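Lactate dehydrogenase, adjacent gene encodes predicted malate dehydrogenase (Cryptosporidium parvum, PDB 4ND3) probably catalyses the NAD-dependent interconversion of (S)-lactate and pyruvate, as a member of the lactate/malate dehydrogenase superfamily. Local coordinates at residues 10-15 with 39-44; 32-37 with 62-67; 75-80 with 116-121. All coordinates share one frame; numbering follows the deposited sequence.

Contact 1: 10-15 with 39-44. With NAD (nicotinamide-adenine-dinucleotide), chain C.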
loop_
_atom_site.group_PDB
_atom_site.type_symbol
_atom_site.label_atom_id
_atom_site.label_comp_id
_atom_site.label_asym_id
_atom_site.label_seq_id
_atom_site.Cartn_x
_atom_site.Cartn_y
_atom_site.Cartn_z
ATOM N N ILE A 10 16.303 15.037 -12.781
ATOM C CA ILE A 10 17.406 15.526 -13.603
ATOM C C ILE A 10 18.645 14.691 -13.326
ATOM O O ILE A 10 19.316 14.863 -12.303
ATOM C CB ILE A 10 17.713 17.013 -13.343
ATOM C CG1 ILE A 10 16.423 17.840 -13.272
ATOM C CG2 ILE A 10 18.651 17.549 -14.420
ATOM C CD1 ILE A 10 15.490 17.679 -14.455
ATOM N N GLY A 11 18.946 13.789 -14.252
ATOM C CA GLY A 11 19.988 12.797 -14.062
ATOM C C GLY A 11 19.320 11.453 -13.879
ATOM O O GLY A 11 18.637 11.224 -12.878
ATOM N N SER A 12 19.510 10.570 -14.854
ATOM C CA SER A 12 18.842 9.279 -14.878
ATOM C C SER A 12 19.844 8.153 -14.707
ATOM O O SER A 12 19.735 7.102 -15.334
ATOM C CB SER A 12 18.063 9.133 -16.183
ATOM O OG SER A 12 17.182 10.235 -16.346
ATOM N N GLY A 13 20.821 8.374 -13.832
ATOM C CA GLY A 13 21.769 7.334 -13.463
ATOM C C GLY A 13 21.186 6.415 -12.409
ATOM O O GLY A 13 19.982 6.164 -12.388
ATOM N N GLN A 14 22.044 5.933 -11.517
ATOM C CA GLN A 14 21.661 4.907 -10.541
ATOM C C GLN A 14 20.504 5.350 -9.650
ATOM O O GLN A 14 19.513 4.640 -9.517
ATOM C CB GLN A 14 22.865 4.508 -9.683
ATOM C CG GLN A 14 23.976 3.806 -10.452
ATOM C CD GLN A 14 23.668 2.346 -10.750
ATOM O OE1 GLN A 14 22.802 2.035 -11.572
ATOM N NE2 GLN A 14 24.382 1.444 -10.091
ATOM N N ILE A 15 20.625 6.534 -9.061
ATOM C CA ILE A 15 19.593 7.045 -8.160
ATOM C C ILE A 15 18.355 7.499 -8.923
ATOM O O ILE A 15 17.236 7.168 -8.542
ATOM C CB ILE A 15 20.121 8.210 -7.297
ATOM C CG1 ILE A 15 21.230 7.717 -6.369
ATOM C CG2 ILE A 15 18.993 8.826 -6.478
ATOM C CD1 ILE A 15 22.082 8.827 -5.797
ATOM N N GLY A 39 19.923 7.869 -25.036
ATOM C CA GLY A 39 19.315 6.556 -24.844
ATOM C C GLY A 39 19.011 6.151 -23.407
ATOM O O GLY A 39 18.045 5.429 -23.170
ATOM N N ILE A 40 19.815 6.613 -22.449
ATOM C CA ILE A 40 19.733 6.111 -21.071
ATOM C C ILE A 40 18.355 6.362 -20.437
ATOM O O ILE A 40 17.687 5.408 -20.041
ATOM C CB ILE A 40 20.865 6.662 -20.163
ATOM C CG1 ILE A 40 22.253 6.341 -20.742
ATOM C CG2 ILE A 40 20.753 6.091 -18.752
ATOM C CD1 ILE A 40 22.540 4.864 -20.927
ATOM N N PRO A 41 17.911 7.632 -20.361
ATOM C CA PRO A 41 16.606 7.854 -19.736
ATOM C C PRO A 41 15.449 7.224 -20.522
ATOM O O PRO A 41 14.487 6.739 -19.922
ATOM C CB PRO A 41 16.480 9.383 -19.708
ATOM C CG PRO A 41 17.353 9.860 -20.816
ATOM C CD PRO A 41 18.479 8.876 -20.917
ATOM N N GLN A 42 15.554 7.214 -21.850
ATOM C CA GLN A 42 14.521 6.623 -22.697
ATOM C C GLN A 42 14.369 5.129 -22.423
ATOM O O GLN A 42 13.253 4.634 -22.282
ATOM C CB GLN A 42 14.819 6.864 -24.186
ATOM C CG GLN A 42 14.737 8.328 -24.615
ATOM C CD GLN A 42 16.004 9.121 -24.338
ATOM O OE1 GLN A 42 17.036 8.564 -23.961
ATOM N NE2 GLN A 42 15.931 10.432 -24.525
ATOM N N GLY A 43 15.486 4.416 -22.333
ATOM C CA GLY A 43 15.459 2.975 -22.059
ATOM C C GLY A 43 14.935 2.635 -20.668
ATOM O O GLY A 43 14.157 1.688 -20.492
ATOM N N LYS A 44 15.367 3.407 -19.674
ATOM C CA LYS A 44 14.886 3.226 -18.304
ATOM C C LYS A 44 13.401 3.559 -18.193
ATOM O O LYS A 44 12.653 2.839 -17.541
ATOM C CB LYS A 44 15.705 4.070 -17.330
ATOM C CG LYS A 44 17.117 3.547 -17.130
ATOM C CD LYS A 44 17.821 4.248 -15.979
ATOM C CE LYS A 44 19.251 3.759 -15.832
ATOM N NZ LYS A 44 19.945 4.436 -14.699
HETATM P PA NAD C . 25.349 8.170 -11.639
HETATM O O1A NAD C . 24.767 6.786 -11.641
HETATM O O2A NAD C . 26.726 8.393 -12.191
HETATM O O5B NAD C . 24.321 9.133 -12.383
HETATM C C5B NAD C . 24.621 10.491 -12.677
HETATM C C4B NAD C . 23.858 10.844 -13.943
HETATM O O4B NAD C . 23.948 12.243 -14.194
HETATM C C3B NAD C . 24.404 10.138 -15.184
HETATM O O3B NAD C . 23.399 9.316 -15.784
HETATM C C2B NAD C . 24.815 11.261 -16.120
HETATM O O2B NAD C . 24.552 10.996 -17.499
HETATM C C1B NAD C . 23.981 12.422 -15.611
HETATM N N9A NAD C . 24.520 13.747 -15.988
HETATM C C8A NAD C . 25.814 14.110 -16.100
HETATM N N7A NAD C . 25.907 15.409 -16.467
HETATM C C5A NAD C . 24.665 15.893 -16.598
HETATM C C6A NAD C . 24.059 17.189 -16.957
HETATM N N6A NAD C . 24.832 18.261 -17.264
HETATM N N1A NAD C . 22.709 17.261 -16.963
HETATM C C2A NAD C . 21.924 16.205 -16.661
HETATM N N3A NAD C . 22.415 15.001 -16.327
HETATM C C4A NAD C . 23.752 14.790 -16.277
HETATM O O3 NAD C . 25.336 8.836 -10.158
HETATM P PN NAD C . 24.390 8.358 -8.935
HETATM O O1N NAD C . 24.960 7.097 -8.348
HETATM O O2N NAD C . 22.946 8.374 -9.355
HETATM O O5D NAD C . 24.618 9.580 -7.922
HETATM C C5D NAD C . 24.193 10.882 -8.301
HETATM C C4D NAD C . 24.750 11.914 -7.330
HETATM O O4D NAD C . 24.136 11.739 -6.046
HETATM C C3D NAD C . 26.253 11.784 -7.107
HETATM O O3D NAD C . 26.834 13.088 -7.109
HETATM C C2D NAD C . 26.380 11.146 -5.732
HETATM O O2D NAD C . 27.593 11.477 -5.047
HETATM C C1D NAD C . 25.158 11.727 -5.043
HETATM N N1N NAD C . 24.664 11.027 -3.855
HETATM C C2N NAD C . 24.148 11.805 -2.892
HETATM C C3N NAD C . 23.631 11.270 -1.718
HETATM C C7N NAD C . 23.060 12.166 -0.652
HETATM O O7N NAD C . 22.880 11.697 0.461
HETATM N N7N NAD C . 22.745 13.441 -0.905
HETATM C C4N NAD C . 23.648 9.889 -1.558
HETATM C C5N NAD C . 24.179 9.093 -2.569
HETATM C C6N NAD C . 24.686 9.691 -3.719
HETATM O O HOH W 1 22.477 3.560 -14.005
#
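Ser12 and Pro41 mark the closest backbone approach, their CA atoms 5.5 Å apart, where the turn of 10-15 passes the first turn of the helix beginning at Ile40. Both segments run into helix N-termini, with Gly13 and Gly39 at the N-cap positions. Lys44 spans the gap: CG leaves beside the backbone N (chi1 -71°), and the chain beyond is fully extended, which carries the ammonium group to the turn. NZ donates to Ser12 O at 2.7 Å, approaching at a C=O...N angle of 135° and tilted 30° from the carbonyl plane. Gly13 O lies 2.9 Å from the same NZ. A water accepts from Lys44 NZ at 2.8 Å and donates to Gln14 OE1, tying the bent glutamine side chain to the lysine. The turn so held is the glycine-rich loop of a Rossmann fold, with Gly11 and Gly13 in the GxGxxG pattern. At the start of its helix, Gln14 N donates to NAD O1A at 2.9 Å and Ile15 N to NAD O2N at 3.0 Å, one amide for each phosphate. Gly13, lacking a side chain, lets its CA come within 3.3 Å of NAD O5B. On the helix side, Ser12 OG rests against Pro41 CB at 3.5 Å and has a weak hydrogen bond to Phe34 O, while Ile40 CG2 flanks the Ser12 carbonyl. Tyr233 of a second subunit packs on Lys44.

Contact 2: 32-37 with 62-67. With NAD (nicotinamide-adenine-dinucleotide), chain C.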
loop_
_atom_site.group_PDB
_atom_site.type_symbol
_atom_site.label_atom_id
_atom_site.label_comp_id
_atom_site.label_asym_id
_atom_site.label_seq_id
_atom_site.Cartn_x
_atom_site.Cartn_y
_atom_site.Cartn_z
ATOM N N VAL A 32 9.292 12.574 -15.304
ATOM C CA VAL A 32 10.114 12.891 -16.470
ATOM C C VAL A 32 11.571 12.624 -16.111
ATOM O O VAL A 32 12.143 13.328 -15.283
ATOM C CB VAL A 32 9.944 14.361 -16.901
ATOM C CG1 VAL A 32 10.877 14.697 -18.059
ATOM C CG2 VAL A 32 8.495 14.634 -17.273
ATOM N N LEU A 33 12.151 11.586 -16.711
ATOM C CA LEU A 33 13.570 11.283 -16.543
ATOM C C LEU A 33 14.393 12.069 -17.567
ATOM O O LEU A 33 14.316 11.794 -18.766
ATOM C CB LEU A 33 13.831 9.786 -16.717
ATOM C CG LEU A 33 13.644 8.883 -15.501
ATOM C CD1 LEU A 33 13.540 7.428 -15.931
ATOM C CD2 LEU A 33 14.786 9.064 -14.508
ATOM N N PHE A 34 15.170 13.039 -17.087
ATOM C CA PHE A 34 16.031 13.863 -17.940
ATOM C C PHE A 34 17.482 13.409 -17.827
ATOM O O PHE A 34 17.979 13.152 -16.729
ATOM C CB PHE A 34 15.915 15.339 -17.543
ATOM C CG PHE A 34 16.810 16.268 -18.333
ATOM C CD1 PHE A 34 16.308 16.987 -19.414
ATOM C CD2 PHE A 34 18.147 16.442 -17.985
ATOM C CE1 PHE A 34 17.124 17.850 -20.136
ATOM C CE2 PHE A 34 18.967 17.301 -18.705
ATOM C CZ PHE A 34 18.455 18.006 -19.782
ATOM N N ASP A 35 18.161 13.314 -18.968
ATOM C CA ASP A 35 19.602 13.078 -18.985
ATOM C C ASP A 35 20.209 13.557 -20.306
ATOM O O ASP A 35 19.521 13.612 -21.328
ATOM C CB ASP A 35 19.908 11.595 -18.764
ATOM C CG ASP A 35 21.254 11.365 -18.098
ATOM O OD1 ASP A 35 22.288 11.767 -18.674
ATOM O OD2 ASP A 35 21.281 10.773 -16.993
ATOM N N ILE A 36 21.490 13.912 -20.272
ATOM C CA ILE A 36 22.215 14.308 -21.486
ATOM C C ILE A 36 22.776 13.102 -22.236
ATOM O O ILE A 36 23.086 13.205 -23.420
ATOM C CB ILE A 36 23.360 15.301 -21.191
ATOM C CG1 ILE A 36 24.400 14.685 -20.245
ATOM C CG2 ILE A 36 22.791 16.587 -20.614
ATOM C CD1 ILE A 36 25.710 15.442 -20.193
ATOM N N ALA A 37 22.915 11.970 -21.545
ATOM C CA ALA A 37 23.414 10.746 -22.163
ATOM C C ALA A 37 22.341 10.137 -23.055
ATOM O O ALA A 37 21.234 9.836 -22.595
ATOM C CB ALA A 37 23.846 9.746 -21.103
ATOM N N ILE A 62 8.407 9.034 -18.732
ATOM C CA ILE A 62 9.105 9.261 -20.006
ATOM C C ILE A 62 10.555 9.679 -19.796
ATOM O O ILE A 62 10.911 10.249 -18.756
ATOM C CB ILE A 62 8.408 10.331 -20.882
ATOM C CG1 ILE A 62 8.366 11.691 -20.172
ATOM C CG2 ILE A 62 7.006 9.875 -21.254
ATOM C CD1 ILE A 62 7.796 12.808 -21.020
ATOM N N GLY A 63 11.377 9.388 -20.804
ATOM C CA GLY A 63 12.774 9.790 -20.840
ATOM C C GLY A 63 12.970 10.890 -21.864
ATOM O O GLY A 63 12.359 10.862 -22.932
ATOM N N THR A 64 13.825 11.856 -21.543
ATOM C CA THR A 64 14.043 13.012 -22.408
ATOM C C THR A 64 15.450 13.586 -22.259
ATOM O O THR A 64 16.154 13.305 -21.285
ATOM C CB THR A 64 13.015 14.126 -22.121
ATOM O OG1 THR A 64 13.162 15.184 -23.077
ATOM C CG2 THR A 64 13.194 14.695 -20.721
ATOM N N ASN A 65 15.849 14.379 -23.250
ATOM C CA ASN A 65 17.064 15.182 -23.173
ATOM C C ASN A 65 16.748 16.663 -23.347
ATOM O O ASN A 65 17.644 17.473 -23.574
ATOM C CB ASN A 65 18.080 14.723 -24.224
ATOM C CG ASN A 65 17.579 14.889 -25.653
ATOM O OD1 ASN A 65 16.476 15.379 -25.894
ATOM N ND2 ASN A 65 18.394 14.469 -26.606
ATOM N N ASP A 66 15.468 17.004 -23.211
ATOM C CA ASP A 66 14.961 18.326 -23.542
ATOM C C ASP A 66 14.330 18.969 -22.306
ATOM O O ASP A 66 13.321 18.486 -21.793
ATOM C CB ASP A 66 13.925 18.190 -24.663
ATOM C CG ASP A 66 13.535 19.521 -25.275
ATOM O OD1 ASP A 66 12.918 19.506 -26.361
ATOM O OD2 ASP A 66 13.835 20.576 -24.684
ATOM N N TYR A 67 14.912 20.069 -21.843
ATOM C CA TYR A 67 14.392 20.759 -20.657
ATOM C C TYR A 67 12.945 21.230 -20.817
ATOM O O TYR A 67 12.243 21.407 -19.823
ATOM C CB TYR A 67 15.295 21.932 -20.247
ATOM C CG TYR A 67 16.416 21.529 -19.314
ATOM C CD1 TYR A 67 17.754 21.636 -19.694
ATOM C CD2 TYR A 67 16.133 21.031 -18.042
ATOM C CE1 TYR A 67 18.774 21.263 -18.833
ATOM C CE2 TYR A 67 17.144 20.652 -17.176
ATOM C CZ TYR A 67 18.461 20.769 -17.574
ATOM O OH TYR A 67 19.456 20.388 -16.701
HETATM P PA NAD C . 25.349 8.170 -11.639
HETATM O O1A NAD C . 24.767 6.786 -11.641
HETATM O O2A NAD C . 26.726 8.393 -12.191
HETATM O O5B NAD C . 24.321 9.133 -12.383
HETATM C C5B NAD C . 24.621 10.491 -12.677
HETATM C C4B NAD C . 23.858 10.844 -13.943
HETATM O O4B NAD C . 23.948 12.243 -14.194
HETATM C C3B NAD C . 24.404 10.138 -15.184
HETATM O O3B NAD C . 23.399 9.316 -15.784
HETATM C C2B NAD C . 24.815 11.261 -16.120
HETATM O O2B NAD C . 24.552 10.996 -17.499
HETATM C C1B NAD C . 23.981 12.422 -15.611
HETATM N N9A NAD C . 24.520 13.747 -15.988
HETATM C C8A NAD C . 25.814 14.110 -16.100
HETATM N N7A NAD C . 25.907 15.409 -16.467
HETATM C C5A NAD C . 24.665 15.893 -16.598
HETATM C C6A NAD C . 24.059 17.189 -16.957
HETATM N N6A NAD C . 24.832 18.261 -17.264
HETATM N N1A NAD C . 22.709 17.261 -16.963
HETATM C C2A NAD C . 21.924 16.205 -16.661
HETATM N N3A NAD C . 22.415 15.001 -16.327
HETATM C C4A NAD C . 23.752 14.790 -16.277
HETATM O O3 NAD C . 25.336 8.836 -10.158
HETATM P PN NAD C . 24.390 8.358 -8.935
HETATM O O1N NAD C . 24.960 7.097 -8.348
HETATM O O2N NAD C . 22.946 8.374 -9.355
HETATM O O5D NAD C . 24.618 9.580 -7.922
HETATM C C5D NAD C . 24.193 10.882 -8.301
HETATM C C4D NAD C . 24.750 11.914 -7.330
HETATM O O4D NAD C . 24.136 11.739 -6.046
HETATM C C3D NAD C . 26.253 11.784 -7.107
HETATM O O3D NAD C . 26.834 13.088 -7.109
HETATM C C2D NAD C . 26.380 11.146 -5.732
HETATM O O2D NAD C . 27.593 11.477 -5.047
HETATM C C1D NAD C . 25.158 11.727 -5.043
HETATM N N1N NAD C . 24.664 11.027 -3.855
HETATM C C2N NAD C . 24.148 11.805 -2.892
HETATM C C3N NAD C . 23.631 11.270 -1.718
HETATM C C7N NAD C . 23.060 12.166 -0.652
HETATM O O7N NAD C . 22.880 11.697 0.461
HETATM N N7N NAD C . 22.745 13.441 -0.905
HETATM C C4N NAD C . 23.648 9.889 -1.558
HETATM C C5N NAD C . 24.179 9.093 -2.569
HETATM C C6N NAD C . 24.686 9.691 -3.719
#
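Phe34 sends its side chain across the end of strand 61-64 toward Tyr67. With CG anti to the backbone N (chi1 178°), CB leads the ring over the turn that follows Thr64. On one flank CD1 comes to 3.9 Å from Asp66 N, and CE1 rests obliquely on Asn65 C at 3.4 Å. On the other, the ring edge at CE2 faces the adenine, 3.8 Å from NAD C2A, which lies near the plane of the phenyl ring. The tip, CZ, lies over a face of the tyrosine ring, 3.4 Å from Tyr67 CE1. The two rings form a face-to-face stack displaced toward the rim, with centroids 4.1 Å apart and planes inclined by 24°. Beneath this pair, the backbones form a parallel ladder: Leu33 N donates to Ile62 O, Thr64 N to Leu33 O, and Asp35 N to Thr64 O. These are neighbouring strands of a beta-alpha-beta unit, crossed over by helix 40-55, at the edge of the Rossmann sheet within this chain. Val32 lies on the same face as Phe34, and its CG1 meets Thr64 CG2 at 3.5 Å. Just past the strand end, Asp35 occupies the place of the acidic residue typical of NAD-binding Rossmann folds. Its OD1 accepts from NAD O2B at 2.7 Å and its OD2 from NAD O3B at 2.8 Å, a carboxylate fork on the adenosine ribose. Ala37 N also donates to Asp35 OD1 in an Asx turn, nearly straight at 174°, and Ser12 N binds OD2, so the carboxylate is fixed from the protein side too.

Contact 3: 75-80 with 116-121. With NAD (nicotinamide-adenine-dinucleotide), chain C.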
loop_
_atom_site.group_PDB
_atom_site.type_symbol
_atom_site.label_atom_id
_atom_site.label_comp_id
_atom_site.label_asym_id
_atom_site.label_seq_id
_atom_site.Cartn_x
_atom_site.Cartn_y
_atom_site.Cartn_z
ATOM N N VAL A 75 7.722 19.016 -8.684
ATOM C CA VAL A 75 8.948 18.742 -7.949
ATOM C C VAL A 75 10.068 18.453 -8.930
ATOM O O VAL A 75 9.866 17.751 -9.920
ATOM C CB VAL A 75 8.783 17.535 -6.999
ATOM C CG1 VAL A 75 10.067 17.269 -6.226
ATOM C CG2 VAL A 75 7.623 17.765 -6.041
ATOM N N VAL A 76 11.245 19.004 -8.653
ATOM C CA VAL A 76 12.438 18.719 -9.433
ATOM C C VAL A 76 13.458 18.088 -8.504
ATOM O O VAL A 76 13.816 18.679 -7.486
ATOM C CB VAL A 76 13.024 19.997 -10.064
ATOM C CG1 VAL A 76 14.349 19.700 -10.759
ATOM C CG2 VAL A 76 12.030 20.599 -11.044
ATOM N N ILE A 77 13.900 16.879 -8.843
ATOM C CA ILE A 77 14.921 16.185 -8.075
ATOM C C ILE A 77 16.203 16.115 -8.905
ATOM O O ILE A 77 16.213 15.524 -9.987
ATOM C CB ILE A 77 14.468 14.769 -7.666
ATOM C CG1 ILE A 77 13.104 14.822 -6.969
ATOM C CG2 ILE A 77 15.489 14.145 -6.735
ATOM C CD1 ILE A 77 12.527 13.464 -6.622
ATOM N N ILE A 78 17.277 16.716 -8.390
ATOM C CA ILE A 78 18.547 16.823 -9.118
ATOM C C ILE A 78 19.553 15.769 -8.665
ATOM O O ILE A 78 20.092 15.850 -7.560
ATOM C CB ILE A 78 19.187 18.217 -8.932
ATOM C CG1 ILE A 78 18.184 19.321 -9.273
ATOM C CG2 ILE A 78 20.438 18.346 -9.794
ATOM C CD1 ILE A 78 18.655 20.712 -8.907
ATOM N N THR A 79 19.811 14.789 -9.529
ATOM C CA THR A 79 20.803 13.749 -9.257
ATOM C C THR A 79 22.040 13.874 -10.160
ATOM O O THR A 79 22.988 13.099 -10.029
ATOM C CB THR A 79 20.198 12.342 -9.448
ATOM O OG1 THR A 79 20.200 11.993 -10.836
ATOM C CG2 THR A 79 18.773 12.282 -8.915
ATOM N N ALA A 80 22.029 14.858 -11.057
ATOM C CA ALA A 80 23.046 14.993 -12.104
ATOM C C ALA A 80 24.439 15.180 -11.526
ATOM O O ALA A 80 24.638 16.001 -10.639
ATOM C CB ALA A 80 22.697 16.160 -13.017
ATOM N N PHE A 116 9.264 22.774 -6.388
ATOM C CA PHE A 116 10.013 22.447 -5.179
ATOM C C PHE A 116 11.234 21.648 -5.615
ATOM O O PHE A 116 11.095 20.574 -6.198
ATOM C CB PHE A 116 9.135 21.628 -4.230
ATOM C CG PHE A 116 9.789 21.292 -2.918
ATOM C CD1 PHE A 116 10.239 22.297 -2.071
ATOM C CD2 PHE A 116 9.927 19.971 -2.514
ATOM C CE1 PHE A 116 10.832 21.990 -0.855
ATOM C CE2 PHE A 116 10.519 19.655 -1.301
ATOM C CZ PHE A 116 10.969 20.665 -0.468
ATOM N N VAL A 117 12.425 22.183 -5.361
ATOM C CA VAL A 117 13.661 21.552 -5.812
ATOM C C VAL A 117 14.330 20.789 -4.675
ATOM O O VAL A 117 14.631 21.366 -3.632
ATOM C CB VAL A 117 14.651 22.589 -6.378
ATOM C CG1 VAL A 117 15.971 21.925 -6.755
ATOM C CG2 VAL A 117 14.038 23.305 -7.577
ATOM N N ILE A 118 14.566 19.496 -4.899
ATOM C CA ILE A 118 15.316 18.657 -3.972
ATOM C C ILE A 118 16.645 18.261 -4.610
ATOM O O ILE A 118 16.677 17.444 -5.536
ATOM C CB ILE A 118 14.541 17.374 -3.605
ATOM C CG1 ILE A 118 13.191 17.714 -2.966
ATOM C CG2 ILE A 118 15.367 16.510 -2.665
ATOM C CD1 ILE A 118 12.197 16.568 -3.002
ATOM N N CYS A 119 17.738 18.832 -4.106
ATOM C CA CYS A 119 19.065 18.497 -4.592
ATOM C C CYS A 119 19.600 17.229 -3.919
ATOM O O CYS A 119 19.432 17.037 -2.716
ATOM C CB CYS A 119 20.021 19.665 -4.363
ATOM S SG CYS A 119 21.595 19.488 -5.232
ATOM N N ILE A 120 20.218 16.357 -4.715
ATOM C CA ILE A 120 20.890 15.152 -4.213
ATOM C C ILE A 120 22.386 15.192 -4.528
ATOM O O ILE A 120 23.206 14.745 -3.727
ATOM C CB ILE A 120 20.257 13.876 -4.806
ATOM C CG1 ILE A 120 18.770 13.834 -4.442
ATOM C CG2 ILE A 120 20.991 12.630 -4.318
ATOM C CD1 ILE A 120 18.035 12.607 -4.922
ATOM N N THR A 121 22.726 15.722 -5.702
ATOM C CA THR A 121 24.105 15.893 -6.157
ATOM C C THR A 121 25.086 16.313 -5.049
ATOM O O THR A 121 24.854 17.297 -4.344
ATOM C CB THR A 121 24.143 16.948 -7.286
ATOM O OG1 THR A 121 23.232 16.563 -8.325
ATOM C CG2 THR A 121 25.545 17.096 -7.859
HETATM P PA NAD C . 25.349 8.170 -11.639
HETATM O O1A NAD C . 24.767 6.786 -11.641
HETATM O O2A NAD C . 26.726 8.393 -12.191
HETATM O O5B NAD C . 24.321 9.133 -12.383
HETATM C C5B NAD C . 24.621 10.491 -12.677
HETATM C C4B NAD C . 23.858 10.844 -13.943
HETATM O O4B NAD C . 23.948 12.243 -14.194
HETATM C C3B NAD C . 24.404 10.138 -15.184
HETATM O O3B NAD C . 23.399 9.316 -15.784
HETATM C C2B NAD C . 24.815 11.261 -16.120
HETATM O O2B NAD C . 24.552 10.996 -17.499
HETATM C C1B NAD C . 23.981 12.422 -15.611
HETATM N N9A NAD C . 24.520 13.747 -15.988
HETATM C C8A NAD C . 25.814 14.110 -16.100
HETATM N N7A NAD C . 25.907 15.409 -16.467
HETATM C C5A NAD C . 24.665 15.893 -16.598
HETATM C C6A NAD C . 24.059 17.189 -16.957
HETATM N N6A NAD C . 24.832 18.261 -17.264
HETATM N N1A NAD C . 22.709 17.261 -16.963
HETATM C C2A NAD C . 21.924 16.205 -16.661
HETATM N N3A NAD C . 22.415 15.001 -16.327
HETATM C C4A NAD C . 23.752 14.790 -16.277
HETATM O O3 NAD C . 25.336 8.836 -10.158
HETATM P PN NAD C . 24.390 8.358 -8.935
HETATM O O1N NAD C . 24.960 7.097 -8.348
HETATM O O2N NAD C . 22.946 8.374 -9.355
HETATM O O5D NAD C . 24.618 9.580 -7.922
HETATM C C5D NAD C . 24.193 10.882 -8.301
HETATM C C4D NAD C . 24.750 11.914 -7.330
HETATM O O4D NAD C . 24.136 11.739 -6.046
HETATM C C3D NAD C . 26.253 11.784 -7.107
HETATM O O3D NAD C . 26.834 13.088 -7.109
HETATM C C2D NAD C . 26.380 11.146 -5.732
HETATM O O2D NAD C . 27.593 11.477 -5.047
HETATM C C1D NAD C . 25.158 11.727 -5.043
HETATM N N1N NAD C . 24.664 11.027 -3.855
HETATM C C2N NAD C . 24.148 11.805 -2.892
HETATM C C3N NAD C . 23.631 11.270 -1.718
HETATM C C7N NAD C . 23.060 12.166 -0.652
HETATM O O7N NAD C . 22.880 11.697 0.461
HETATM N N7N NAD C . 22.745 13.441 -0.905
HETATM C C4N NAD C . 23.648 9.889 -1.558
HETATM C C5N NAD C . 24.179 9.093 -2.569
HETATM C C6N NAD C . 24.686 9.691 -3.719
#
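Ala80, whose carbonyl is bonded by Thr121, and Ile120, which packs on Ile77, each present a methyl group to a flat part of NAD. Ala80 CB stands over the adenine plane, 3.5 Å above N3A. Ile120 CG2 lies to one side of the nicotinamide plane, just outside the ring at its C2N corner, 3.6 Å from NAD C2N. At the edge of the nicotinamide, its carboxamide NAD N7N donates to Ile120 O at 3.1 Å, practically straight at 177°, which would restrain the rotation of that group. The ring of Phe116, at the far end, stacks with Tyr247.

Between these ends, strands 75-78 and 116-119 run parallel, their short axes inclined by only 16°. Alternating bonds pair Val76 N with Phe116 O, Ile118 N with Val76 O, and Ile78 N with Ile118 O. The ladder then ends in a fork: Ile78 O accepts from both Ile120 N, at 2.9 Å, and Thr121 N, at 3.2 Å. Thr121 OG1, placed beside its own backbone N (chi1 -55°), reaches the other strand's extension and donates to Ala80 O at 2.8 Å. On the face of Ile77, Ile120 CD1 presses tightly on Ile77 CG2 at 3.5 Å, and helix 234-248 covers this side. On the other, Ile78 CD1 meets Val117 CG1 at 3.6 Å beneath helices 94-111 and 124-135. Parallel strands joined through helix 94-111, with their C-terminal ends lining the dinucleotide, are the hallmark of the Rossmann NAD-binding domain.

Overall arrangement
All three contacts belong to one NAD-binding domain and touch the same dinucleotide. Contacts 1 and 2 lie close, their centres about 7 Å apart, and Gly11 N probably bonds to Phe34 O at 2.7 Å. Contact 3 is about 14 Å from each, centre to centre. It meets contact 1, where Ile10 O probably accepts from Thr79 N at 2.8 Å, but not contact 2, so strand 6-10 bridges the two halves of the sheet. The adenine lies between Ala80 of contact 3 and Ile36 of contact 2, on opposite faces. Contact 3 comes closer to the substrate site: the Ile120 side chain is about 7 Å from bound lactate, that of Gln14 about 11 Å.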